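Local coordinates for protein putative nucleotide sugar epimerase/ dehydratase (Bordetella bronchiseptica, PDB 2Q1S) that binds NADH in a Rossmann fold and probably acts as a nucleotide-sugar epimerase or dehydratase in LPS O-antigen biosynthesis, at residues 146-151 / 203-208; 280-285 / 328-333. All blocks are in the same frame, centred on the assembly; numbering follows the deposited sequence.

Contact 1: 146-151 / 203-208. With NAI (1,4-dihydronicotinamide adenine dinucleotide), chain B.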
loop_
_atom_site.group_PDB
_atom_site.type_symbol
_atom_site.label_atom_id
_atom_site.label_comp_id
_atom_site.label_asym_id
_atom_site.label_seq_id
_atom_site.Cartn_x
_atom_site.Cartn_y
_atom_site.Cartn_z
ATOM N N VAL A 146 -3.134 19.930 0.211
ATOM C CA VAL A 146 -3.790 18.745 0.756
ATOM C C VAL A 146 -2.881 18.170 1.832
ATOM O O VAL A 146 -1.786 17.728 1.509
ATOM C CB VAL A 146 -4.032 17.655 -0.359
ATOM C CG1 VAL A 146 -4.695 16.440 0.245
ATOM C CG2 VAL A 146 -4.881 18.289 -1.476
ATOM N N VAL A 147 -3.321 18.204 3.083
ATOM C CA VAL A 147 -2.489 17.769 4.180
ATOM C C VAL A 147 -2.991 16.403 4.659
ATOM O O VAL A 147 -4.150 16.245 5.031
ATOM C CB VAL A 147 -2.530 18.810 5.344
ATOM C CG1 VAL A 147 -1.583 18.348 6.476
ATOM C CG2 VAL A 147 -2.039 20.201 4.824
ATOM N N TYR A 148 -2.050 15.456 4.680
ATOM C CA TYR A 148 -2.303 14.069 5.084
ATOM C C TYR A 148 -1.606 13.781 6.429
ATOM O O TYR A 148 -0.391 14.018 6.544
ATOM C CB TYR A 148 -1.750 13.148 3.981
ATOM C CG TYR A 148 -1.674 11.662 4.396
ATOM C CD1 TYR A 148 -2.839 10.947 4.704
ATOM C CD2 TYR A 148 -0.473 11.007 4.460
ATOM C CE1 TYR A 148 -2.800 9.630 5.064
ATOM C CE2 TYR A 148 -0.396 9.683 4.854
ATOM C CZ TYR A 148 -1.561 8.964 5.131
ATOM O OH TYR A 148 -1.516 7.657 5.503
ATOM N N SER A 149 -2.384 13.339 7.429
ATOM C CA SER A 149 -1.801 12.923 8.689
ATOM C C SER A 149 -1.176 11.551 8.582
ATOM O O SER A 149 -1.864 10.554 8.472
ATOM C CB SER A 149 -2.829 12.979 9.802
ATOM O OG SER A 149 -4.038 12.353 9.422
ATOM N N ALA A 150 0.161 11.528 8.610
ATOM C CA ALA A 150 0.948 10.325 8.538
ATOM C C ALA A 150 1.405 9.902 9.954
ATOM O O ALA A 150 1.300 10.672 10.928
ATOM C CB ALA A 150 2.132 10.614 7.617
ATOM N N ALA A 151 1.963 8.722 10.089
ATOM C CA ALA A 151 2.436 8.293 11.395
ATOM C C ALA A 151 3.926 8.584 11.609
ATOM O O ALA A 151 4.732 8.462 10.690
ATOM C CB ALA A 151 2.136 6.815 11.601
ATOM N N THR A 203 0.330 17.963 -2.138
ATOM C CA THR A 203 0.266 17.203 -0.877
ATOM C C THR A 203 1.386 17.584 0.086
ATOM O O THR A 203 2.518 17.889 -0.329
ATOM C CB THR A 203 0.372 15.703 -1.133
ATOM O OG1 THR A 203 1.636 15.404 -1.747
ATOM C CG2 THR A 203 -0.804 15.227 -1.997
ATOM N N VAL A 204 1.041 17.564 1.393
ATOM C CA VAL A 204 2.064 17.711 2.444
ATOM C C VAL A 204 1.743 16.614 3.467
ATOM O O VAL A 204 0.603 16.506 3.876
ATOM C CB VAL A 204 1.970 19.074 3.113
ATOM C CG1 VAL A 204 3.015 19.164 4.228
ATOM C CG2 VAL A 204 2.198 20.151 2.088
ATOM N N ARG A 205 2.748 15.800 3.809
ATOM C CA ARG A 205 2.571 14.724 4.774
ATOM C C ARG A 205 3.008 15.291 6.116
ATOM O O ARG A 205 4.109 15.814 6.234
ATOM C CB ARG A 205 3.459 13.536 4.370
ATOM C CG ARG A 205 2.958 12.900 3.036
ATOM C CD ARG A 205 4.140 12.111 2.409
ATOM N NE ARG A 205 5.128 12.927 1.742
ATOM C CZ ARG A 205 6.436 12.666 1.724
ATOM N NH1 ARG A 205 6.883 11.637 2.431
ATOM N NH2 ARG A 205 7.270 13.439 1.059
ATOM N N ALA A 206 2.125 15.160 7.112
ATOM C CA ALA A 206 2.423 15.640 8.475
ATOM C C ALA A 206 2.548 14.419 9.364
ATOM O O ALA A 206 1.581 13.752 9.584
ATOM C CB ALA A 206 1.270 16.560 8.981
ATOM N N ARG A 207 3.765 14.114 9.836
ATOM C CA ARG A 207 4.012 12.932 10.670
ATOM C C ARG A 207 3.941 13.334 12.144
ATOM O O ARG A 207 4.631 14.236 12.578
ATOM C CB ARG A 207 5.428 12.406 10.387
ATOM C CG ARG A 207 5.550 11.727 9.031
ATOM C CD ARG A 207 6.992 11.254 8.808
ATOM N NE ARG A 207 7.111 10.657 7.482
ATOM C CZ ARG A 207 8.268 10.596 6.784
ATOM N NH1 ARG A 207 9.410 11.052 7.295
ATOM N NH2 ARG A 207 8.274 10.046 5.558
ATOM N N PHE A 208 3.089 12.649 12.881
ATOM C CA PHE A 208 3.075 12.929 14.309
ATOM C C PHE A 208 2.815 11.655 15.098
ATOM O O PHE A 208 2.617 10.593 14.527
ATOM C CB PHE A 208 2.150 14.119 14.643
ATOM C CG PHE A 208 0.760 14.024 14.045
ATOM C CD1 PHE A 208 -0.213 13.349 14.711
ATOM C CD2 PHE A 208 0.434 14.705 12.868
ATOM C CE1 PHE A 208 -1.510 13.254 14.219
ATOM C CE2 PHE A 208 -0.875 14.643 12.349
ATOM C CZ PHE A 208 -1.872 13.904 13.056
HETATM P PA NAI B . -9.877 9.256 15.241
HETATM O O1A NAI B . -10.234 7.820 15.100
HETATM O O2A NAI B . -10.515 10.077 16.386
HETATM O O5B NAI B . -10.079 10.031 13.920
HETATM C C5B NAI B . -10.234 9.428 12.631
HETATM C C4B NAI B . -11.569 9.808 12.014
HETATM O O4B NAI B . -11.693 9.153 10.757
HETATM C C3B NAI B . -12.753 9.340 12.900
HETATM O O3B NAI B . -13.649 10.440 13.134
HETATM C C2B NAI B . -13.443 8.305 12.022
HETATM O O2B NAI B . -14.892 8.175 12.154
HETATM C C1B NAI B . -13.085 8.794 10.617
HETATM N N9A NAI B . -13.232 7.800 9.568
HETATM C C8A NAI B . -12.926 6.469 9.639
HETATM N N7A NAI B . -13.160 5.904 8.453
HETATM C C5A NAI B . -13.609 6.848 7.577
HETATM C C6A NAI B . -14.042 6.909 6.175
HETATM N N6A NAI B . -14.063 5.840 5.370
HETATM N N1A NAI B . -14.442 8.107 5.643
HETATM C C2A NAI B . -14.436 9.206 6.446
HETATM N N3A NAI B . -14.054 9.260 7.732
HETATM C C4A NAI B . -13.620 8.110 8.359
HETATM O O3 NAI B . -8.294 9.229 15.459
HETATM P PN NAI B . -7.241 10.466 15.540
HETATM O O1N NAI B . -6.272 10.197 16.579
HETATM O O2N NAI B . -8.068 11.725 15.471
HETATM O O5D NAI B . -6.523 10.340 14.073
HETATM C C5D NAI B . -6.551 11.410 13.113
HETATM C C4D NAI B . -5.425 11.145 12.110
HETATM O O4D NAI B . -4.190 11.255 12.775
HETATM C C3D NAI B . -5.432 9.713 11.575
HETATM O O3D NAI B . -5.122 9.780 10.177
HETATM C C2D NAI B . -4.361 9.021 12.361
HETATM O O2D NAI B . -3.804 7.897 11.628
HETATM C C1D NAI B . -3.342 10.112 12.537
HETATM N N1N NAI B . -2.463 9.919 13.661
HETATM C C2N NAI B . -2.877 10.078 14.961
HETATM C C3N NAI B . -1.993 9.909 16.022
HETATM C C7N NAI B . -2.439 10.065 17.473
HETATM O O7N NAI B . -1.605 9.923 18.351
HETATM N N7N NAI B . -3.740 10.386 17.689
HETATM C C4N NAI B . -0.624 9.626 15.769
HETATM C C5N NAI B . -0.221 9.506 14.408
HETATM C C6N NAI B . -1.152 9.692 13.388
#

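Contact 2: 280-285 / 328-333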
loop_
_atom_site.group_PDB
_atom_site.type_symbol
_atom_site.label_atom_id
_atom_site.label_comp_id
_atom_site.label_asym_id
_atom_site.label_seq_id
_atom_site.Cartn_x
_atom_site.Cartn_y
_atom_site.Cartn_z
ATOM N N GLY A 280 4.512 18.147 -2.069
ATOM C CA GLY A 280 5.329 16.950 -2.188
ATOM C C GLY A 280 6.137 16.651 -0.945
ATOM O O GLY A 280 6.778 15.605 -0.873
ATOM N N GLY A 281 6.105 17.559 0.038
ATOM C CA GLY A 281 6.987 17.447 1.176
ATOM C C GLY A 281 6.406 16.755 2.387
ATOM O O GLY A 281 5.240 16.358 2.405
ATOM N N VAL A 282 7.267 16.646 3.411
ATOM C CA VAL A 282 6.905 15.958 4.672
ATOM C C VAL A 282 7.518 16.696 5.859
ATOM O O VAL A 282 8.676 17.132 5.791
ATOM C CB VAL A 282 7.281 14.441 4.683
ATOM C CG1 VAL A 282 8.776 14.194 4.349
ATOM C CG2 VAL A 282 6.893 13.790 5.977
ATOM N N TYR A 283 6.732 16.798 6.935
ATOM C CA TYR A 283 7.167 17.497 8.149
ATOM C C TYR A 283 6.780 16.693 9.361
ATOM O O TYR A 283 5.662 16.253 9.483
ATOM C CB TYR A 283 6.506 18.873 8.279
ATOM C CG TYR A 283 6.824 19.811 7.149
ATOM C CD1 TYR A 283 6.045 19.784 5.969
ATOM C CD2 TYR A 283 7.900 20.694 7.218
ATOM C CE1 TYR A 283 6.354 20.624 4.893
ATOM C CE2 TYR A 283 8.182 21.543 6.151
ATOM C CZ TYR A 283 7.423 21.494 5.001
ATOM O OH TYR A 283 7.725 22.357 3.957
ATOM N N ASN A 284 7.729 16.510 10.265
ATOM C CA ASN A 284 7.399 16.024 11.614
ATOM C C ASN A 284 6.719 17.139 12.414
ATOM O O ASN A 284 7.240 18.267 12.478
ATOM C CB ASN A 284 8.648 15.594 12.389
ATOM C CG ASN A 284 9.389 14.441 11.738
ATOM O OD1 ASN A 284 8.808 13.615 11.075
ATOM N ND2 ASN A 284 10.695 14.386 11.959
ATOM N N ILE A 285 5.565 16.820 13.005
ATOM C CA ILE A 285 4.866 17.711 13.944
ATOM C C ILE A 285 5.016 17.022 15.332
ATOM O O ILE A 285 4.375 16.008 15.628
ATOM C CB ILE A 285 3.354 17.879 13.515
ATOM C CG1 ILE A 285 3.284 18.504 12.101
ATOM C CG2 ILE A 285 2.573 18.732 14.538
ATOM C CD1 ILE A 285 4.083 19.781 11.893
ATOM N N PRO A 328 11.688 18.012 15.400
ATOM C CA PRO A 328 10.810 19.117 15.049
ATOM C C PRO A 328 11.507 20.248 14.267
ATOM O O PRO A 328 10.893 21.280 14.018
ATOM C CB PRO A 328 10.364 19.636 16.423
ATOM C CG PRO A 328 11.534 19.387 17.306
ATOM C CD PRO A 328 12.209 18.145 16.779
ATOM N N GLU A 329 12.780 20.076 13.901
ATOM C CA GLU A 329 13.552 21.203 13.347
ATOM C C GLU A 329 13.086 21.698 11.964
ATOM O O GLU A 329 13.078 22.898 11.671
ATOM C CB GLU A 329 15.038 20.879 13.346
ATOM C CG GLU A 329 15.574 20.785 14.758
ATOM C CD GLU A 329 15.077 21.948 15.644
ATOM O OE1 GLU A 329 15.211 23.125 15.198
ATOM O OE2 GLU A 329 14.548 21.671 16.769
ATOM N N LYS A 330 12.694 20.787 11.083
ATOM C CA LYS A 330 12.282 21.237 9.762
ATOM C C LYS A 330 11.047 22.171 9.809
ATOM O O LYS A 330 11.128 23.387 9.340
ATOM C CB LYS A 330 12.053 20.039 8.842
ATOM C CG LYS A 330 11.673 20.463 7.431
ATOM C CD LYS A 330 11.576 19.163 6.578
ATOM C CE LYS A 330 10.964 19.457 5.211
ATOM N NZ LYS A 330 10.906 18.139 4.470
ATOM N N ALA A 331 9.942 21.671 10.455
ATOM C CA ALA A 331 8.796 22.555 10.738
ATOM C C ALA A 331 9.161 23.880 11.452
ATOM O O ALA A 331 8.575 24.916 11.170
ATOM C CB ALA A 331 7.783 21.790 11.561
ATOM N N ARG A 332 10.133 23.866 12.385
ATOM C CA ARG A 332 10.452 25.125 13.036
ATOM C C ARG A 332 11.007 26.099 11.991
ATOM O O ARG A 332 10.666 27.332 12.044
ATOM C CB ARG A 332 11.464 24.870 14.160
ATOM C CG ARG A 332 11.932 26.097 14.948
ATOM C CD ARG A 332 12.861 25.650 16.078
ATOM N NE ARG A 332 12.045 25.412 17.283
ATOM C CZ ARG A 332 11.946 24.257 17.963
ATOM N NH1 ARG A 332 12.640 23.189 17.592
ATOM N NH2 ARG A 332 11.160 24.188 19.053
ATOM N N ARG A 333 11.944 25.582 11.143
ATOM C CA ARG A 333 12.746 26.426 10.251
ATOM C C ARG A 333 11.914 26.903 9.063
ATOM O O ARG A 333 11.938 28.087 8.703
ATOM C CB ARG A 333 13.980 25.647 9.778
ATOM C CG ARG A 333 14.871 26.392 8.779
ATOM C CD ARG A 333 16.022 25.524 8.281
ATOM N NE ARG A 333 15.531 24.305 7.640
ATOM C CZ ARG A 333 15.650 23.072 8.144
ATOM N NH1 ARG A 333 16.276 22.860 9.305
ATOM N NH2 ARG A 333 15.154 22.045 7.465
HETATM O O HOH W 1 9.806 19.038 11.645
#

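Contact 1: 146-151 / 203-208
Y148 O is held twice from the neighbouring strand: A206 N donates to it at 2.8 Å with a nearly straight N-H...O angle of 177°, and R205 CA adds a C-H contact at 3.5 Å. One step on, A206 O takes A150 N at 2.8 Å, but here the donor stands 38° out of the carbonyl plane. The last rung, F208 N to A150 O, is weak at 3.3 Å.

At this C-terminal end the strands meet the cofactor. S149 OG shares a hydrogen bond of 2.9 Å with O3D of NAI; its chi1 of 48° turns the hydroxyl to the ribose and leaves CB to meet F208. F208 swings back so that CZ packs on S149 CB (3.5 Å) and CE1 approaches N1N of the dihydronicotinamide at 3.5 Å. Y148 OH and S149 O also fix K185, through its backbone O and its NZ. On the sheet face carrying Y148 and A150, the guanidinium groups of R205 and R207 both form salt bridges with E189 and D170.

Parallel strands delivering residues from their C-terminal ends to a dinucleotide are the hallmark of the Rossmann fold, and S149 lines the NADH site beside Y181 and K185 of the short-chain dehydrogenase/reductase YxxxK motif.

Contact 2: 280-285 / 328-333
Helix 329-335 packs across strand 281-284, which flanks strand 203-212 in the Rossmann sheet; the two short axes approach to 7.1 Å and run at 106° to each other.

K330 does most of the work. Its chain is fully extended, CG anti to the backbone N (chi1 -178°), and this reach carries NZ from the helix to the strand backbone, where it donates to V282 O at 2.8 Å. The ammonium lies in the plane of that carbonyl. On the way the methylenes cross the Y283 side chain at about a right angle: CE sits 3.6 Å from Y283 CE2, and NZ ends over the face of the ring, 4.8 Å from its centroid and 15° off the normal, a cation-pi contact. Y283 is fixed at its far end as well, because its OH is hydrogen-bonded to E334 further along the same helix and to the backbone N of T278.

A331, next along the helix, packs beside it. Its N comes to the edge of the Y283 ring, in the ring plane, while its CB rests against I285 CD1 at 4.2 Å and N284 O at 3.7 Å. A single water joins the two backbones: it accepts from A331 N at 2.9 Å and lies 2.8 Å from N284 O, to which it can donate, though other acceptors compete for its protons. N284 adds a further tie through ND2 to S327 O, just ahead of the helix.

The water thus satisfies a first-turn helix amide and probably the strand carbonyl as well. The lysine charge is probably eased by both V282 O and the Y283 pi face, with E167 and E168 also touching its side chain, so polar bonds as well as apolar packing hold this helix against the sheet.

Overall arrangement
Contacts 1 and 2 are joined through the sheet: strand 203-208 lies between 146-151 and 280-285, and their centres are 10 Å apart. Backbone bonds probably make the join, T203 O to G280 N at 2.7 Å and R207 O to I285 N at 2.8 Å, while R205 NH2 reaches G280 O. The cofactor marks the difference between them. Contact 1 touches NAI directly, whereas in contact 2 the I285 side chain is still about 9 Å from it. F208 touches both sides: its ring lies at the nicotinamide, and its CB packs 3.1 Å from I285 O. From NADH outward, the order is therefore pocket strands, flanking strand, then covering helix.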